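Local coordinates for uncharacterized protein (Eubacterium siraeum, PDB 4OBM) that is of unknown function but belongs to the LytR-CpsA-Psr family and may act in cell-envelope-related processes or transcription regulation, at residues M56-T69 / D240-A252. Numbering follows the deposited sequence.
Sequences MPYLPNAVIDGGNT and DDYIIDDNSWNSA
Ala62 and Val63 pair in parallel with Tyr242 and Ile243, making strand 62-63 an outer strand of a small mixed sheet. Three backbone hydrogen bonds hold the pairing: Tyr242 N to Asn61 O (2.9 Å), Val63 N to Tyr242 O (2.9 Å) and Ile244 N to Val63 O (3.0 Å). The Asn61 side chain adds a fourth. Its ND2 donates to Asp240 O at 2.8 Å, almost straight (178°), with the acceptor in the amide plane. Asn61 CG sits between its own backbone N and carbonyl carbon (chi1 60°), which carries the amide to the Asp240 carbonyl, just before strand 241-244.

On the Ala62 side of the sheet, Leu59 CD1 lies over one face of the Tyr242 ring, a CH-pi contact 3.9 Å from the centroid. The Tyr242 hydroxyl forms a hydrogen bond with Gly235 N. Val63 points to the other side, where its CG2 touches Asp241 CB.

Past the strand, helix 246-256 sets Trp249 against Tyr58 and Ile64. Ile64 CG2 meets the edge of the indole at CZ2 (3.6 Å). Tyr58 OH also lies at this edge, 3.5 Å from Trp249 CZ3. Ile244 CG2 lies over one face of the indole, toward its rim. Further along, Met56 bends at chi3 (70°) and sets its CE against Ala252 CB (3.5 Å). Leu85 and Leu86 of helix 70-90 also pack on Ile64.

Polar bonding is thus concentrated at the strand pairing, while apolar packing joins helix 246-256 to Met56, Tyr58 and Ile64, and so to the main sheet through strand 52-58.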
# COMPACT_ATOMS: atom_id res chain seq x y z
N MSE A 56 -3.46 2.28 3.38
CA MSE A 56 -3.69 3.69 3.75
C MSE A 56 -2.91 4.58 2.83
O MSE A 56 -1.71 4.73 3.04
CB MSE A 56 -3.33 3.99 5.21
CG MSE A 56 -4.45 3.66 6.12
SE MSE A 56 -4.08 4.08 7.94
CE MSE A 56 -4.09 5.91 7.91
N PRO A 57 -3.57 5.22 1.85
CA PRO A 57 -2.83 6.12 0.96
C PRO A 57 -2.80 7.55 1.54
O PRO A 57 -3.61 7.92 2.38
CB PRO A 57 -3.63 6.04 -0.34
CG PRO A 57 -5.04 5.82 0.12
CD PRO A 57 -5.01 5.18 1.49
N TYR A 58 -1.83 8.33 1.10
CA TYR A 58 -1.60 9.70 1.55
C TYR A 58 -1.23 10.55 0.36
O TYR A 58 -0.45 10.09 -0.47
CB TYR A 58 -0.43 9.75 2.57
CG TYR A 58 -0.72 9.03 3.86
CD1 TYR A 58 -0.44 7.68 4.02
CD2 TYR A 58 -1.19 9.73 4.97
CE1 TYR A 58 -0.74 7.01 5.20
CE2 TYR A 58 -1.44 9.08 6.18
CZ TYR A 58 -1.23 7.72 6.28
OH TYR A 58 -1.41 7.09 7.49
N LEU A 59 -1.74 11.80 0.29
CA LEU A 59 -1.40 12.72 -0.81
C LEU A 59 0.04 13.16 -0.65
O LEU A 59 0.50 13.23 0.49
CB LEU A 59 -2.33 13.95 -0.83
CG LEU A 59 -3.74 13.78 -1.41
CD1 LEU A 59 -4.57 15.04 -1.13
CD2 LEU A 59 -3.71 13.49 -2.91
N PRO A 60 0.79 13.43 -1.74
CA PRO A 60 2.18 13.88 -1.57
C PRO A 60 2.32 15.18 -0.78
O PRO A 60 3.33 15.38 -0.07
CB PRO A 60 2.68 14.06 -3.01
CG PRO A 60 1.46 14.20 -3.82
CD PRO A 60 0.42 13.37 -3.17
N ASN A 61 1.30 16.05 -0.88
CA ASN A 61 1.29 17.34 -0.19
C ASN A 61 0.60 17.21 1.17
O ASN A 61 0.23 18.22 1.77
CB ASN A 61 0.64 18.43 -1.05
CG ASN A 61 -0.80 18.15 -1.43
OD1 ASN A 61 -1.25 16.99 -1.55
ND2 ASN A 61 -1.54 19.21 -1.69
N ALA A 62 0.48 15.98 1.68
CA ALA A 62 -0.14 15.80 3.00
C ALA A 62 0.81 16.24 4.12
O ALA A 62 1.99 15.87 4.10
CB ALA A 62 -0.55 14.35 3.20
N VAL A 63 0.30 17.05 5.07
CA VAL A 63 1.01 17.52 6.26
C VAL A 63 0.48 16.65 7.43
O VAL A 63 -0.72 16.70 7.74
CB VAL A 63 0.86 19.07 6.48
CG1 VAL A 63 1.54 19.53 7.77
CG2 VAL A 63 1.39 19.87 5.29
N ILE A 64 1.35 15.83 8.05
CA ILE A 64 0.96 14.91 9.13
C ILE A 64 1.61 15.25 10.49
O ILE A 64 1.42 14.49 11.44
CB ILE A 64 1.28 13.42 8.73
CG1 ILE A 64 2.80 13.19 8.54
CG2 ILE A 64 0.48 12.96 7.51
CD1 ILE A 64 3.26 11.82 8.89
N ASP A 65 2.38 16.35 10.58
CA ASP A 65 3.11 16.71 11.80
C ASP A 65 3.05 18.22 12.14
O ASP A 65 3.53 18.62 13.21
CB ASP A 65 4.59 16.27 11.67
CG ASP A 65 5.38 16.81 10.47
OD1 ASP A 65 4.78 16.99 9.37
OD2 ASP A 65 6.62 17.00 10.61
N GLY A 66 2.46 19.02 11.26
CA GLY A 66 2.38 20.46 11.43
C GLY A 66 3.55 21.15 10.74
O GLY A 66 3.64 22.38 10.74
N GLY A 67 4.43 20.34 10.15
CA GLY A 67 5.60 20.81 9.43
C GLY A 67 5.43 20.66 7.94
O GLY A 67 4.43 21.09 7.36
N ASN A 68 6.42 20.03 7.31
CA ASN A 68 6.49 19.80 5.87
C ASN A 68 5.54 18.70 5.37
O ASN A 68 4.94 17.96 6.15
CB ASN A 68 7.94 19.44 5.51
CG ASN A 68 8.89 20.59 5.70
OD1 ASN A 68 8.52 21.76 5.58
ND2 ASN A 68 10.14 20.28 6.00
N THR A 69 5.44 18.61 4.04
CA THR A 69 4.63 17.61 3.35
C THR A 69 5.31 16.26 3.41
O THR A 69 6.52 16.20 3.63
CB THR A 69 4.36 18.02 1.88
OG1 THR A 69 5.57 17.91 1.13
CG2 THR A 69 3.76 19.39 1.75
N ASP A 240 -1.04 25.24 -0.74
CA ASP A 240 -0.80 24.12 -1.64
C ASP A 240 -0.64 22.82 -0.85
O ASP A 240 -0.40 21.76 -1.44
CB ASP A 240 0.40 24.40 -2.55
CG ASP A 240 0.11 25.53 -3.51
OD1 ASP A 240 -1.00 25.53 -4.11
OD2 ASP A 240 0.95 26.43 -3.63
N ASP A 241 -0.83 22.89 0.49
CA ASP A 241 -0.72 21.75 1.40
C ASP A 241 -2.10 21.12 1.70
O ASP A 241 -3.15 21.71 1.44
CB ASP A 241 -0.04 22.19 2.70
CG ASP A 241 1.42 22.60 2.57
OD1 ASP A 241 2.03 22.31 1.51
OD2 ASP A 241 1.96 23.18 3.53
N TYR A 242 -2.07 19.90 2.24
CA TYR A 242 -3.26 19.16 2.63
C TYR A 242 -3.06 18.70 4.07
O TYR A 242 -2.44 17.66 4.32
CB TYR A 242 -3.52 17.99 1.67
CG TYR A 242 -4.84 17.29 1.90
CD1 TYR A 242 -6.03 17.85 1.44
CD2 TYR A 242 -4.90 16.07 2.57
CE1 TYR A 242 -7.25 17.21 1.66
CE2 TYR A 242 -6.11 15.41 2.77
CZ TYR A 242 -7.28 15.98 2.30
OH TYR A 242 -8.48 15.34 2.51
N ILE A 243 -3.50 19.51 5.01
CA ILE A 243 -3.31 19.26 6.44
C ILE A 243 -4.25 18.14 6.89
O ILE A 243 -5.47 18.32 6.83
CB ILE A 243 -3.46 20.56 7.25
CG1 ILE A 243 -2.42 21.61 6.77
CG2 ILE A 243 -3.38 20.30 8.78
CD1 ILE A 243 -2.57 22.95 7.39
N ILE A 244 -3.67 17.00 7.33
CA ILE A 244 -4.43 15.84 7.80
C ILE A 244 -5.16 16.21 9.09
O ILE A 244 -4.54 16.76 9.99
CB ILE A 244 -3.54 14.57 7.97
CG1 ILE A 244 -2.95 14.09 6.60
CG2 ILE A 244 -4.28 13.42 8.71
CD1 ILE A 244 -3.99 13.74 5.44
N ASP A 245 -6.47 15.97 9.14
CA ASP A 245 -7.32 16.27 10.30
C ASP A 245 -6.94 15.31 11.43
O ASP A 245 -6.80 14.12 11.20
CB ASP A 245 -8.81 16.14 9.93
CG ASP A 245 -9.82 16.54 11.01
OD1 ASP A 245 -9.63 16.13 12.17
OD2 ASP A 245 -10.84 17.18 10.66
N ASP A 246 -6.77 15.85 12.63
CA ASP A 246 -6.41 15.08 13.83
C ASP A 246 -7.42 13.95 14.15
O ASP A 246 -7.01 12.93 14.71
CB ASP A 246 -6.31 16.03 15.04
CG ASP A 246 -5.13 15.74 15.95
OD1 ASP A 246 -4.04 15.43 15.42
OD2 ASP A 246 -5.29 15.84 17.18
N ASN A 247 -8.71 14.13 13.75
CA ASN A 247 -9.78 13.15 13.99
C ASN A 247 -9.70 11.97 13.03
O ASN A 247 -10.31 10.93 13.28
CB ASN A 247 -11.16 13.82 13.89
CG ASN A 247 -11.37 14.95 14.86
OD1 ASN A 247 -10.96 14.92 16.02
ND2 ASN A 247 -12.05 15.98 14.39
N SER A 248 -8.95 12.12 11.93
CA SER A 248 -8.71 11.07 10.96
C SER A 248 -7.81 9.98 11.58
O SER A 248 -8.08 8.79 11.39
CB SER A 248 -8.09 11.64 9.69
OG SER A 248 -8.13 10.70 8.63
N TRP A 249 -6.77 10.40 12.37
CA TRP A 249 -5.84 9.48 13.04
C TRP A 249 -6.57 8.53 13.98
O TRP A 249 -6.13 7.39 14.11
CB TRP A 249 -4.73 10.23 13.83
CG TRP A 249 -3.83 11.08 12.99
CD1 TRP A 249 -3.59 12.42 13.14
CD2 TRP A 249 -3.06 10.67 11.85
NE1 TRP A 249 -2.74 12.87 12.16
CE2 TRP A 249 -2.38 11.81 11.36
CE3 TRP A 249 -2.89 9.45 11.17
CZ2 TRP A 249 -1.54 11.76 10.24
CZ3 TRP A 249 -2.06 9.40 10.06
CH2 TRP A 249 -1.40 10.55 9.60
N ASN A 250 -7.68 8.98 14.59
CA ASN A 250 -8.48 8.16 15.50
C ASN A 250 -9.30 7.14 14.72
O ASN A 250 -9.44 6.00 15.17
CB ASN A 250 -9.39 9.04 16.38
CG ASN A 250 -9.55 8.51 17.78
OD1 ASN A 250 -10.14 7.45 18.01
ND2 ASN A 250 -9.05 9.25 18.75
N SER A 251 -9.82 7.53 13.53
CA SER A 251 -10.57 6.62 12.66
C SER A 251 -9.61 5.60 12.04
O SER A 251 -9.97 4.42 11.92
CB SER A 251 -11.34 7.39 11.59
OG SER A 251 -12.44 8.06 12.19
N ALA A 252 -8.36 6.03 11.74
CA ALA A 252 -7.29 5.20 11.21
C ALA A 252 -6.87 4.16 12.23
O ALA A 252 -6.68 3.01 11.87
CB ALA A 252 -6.10 6.06 10.81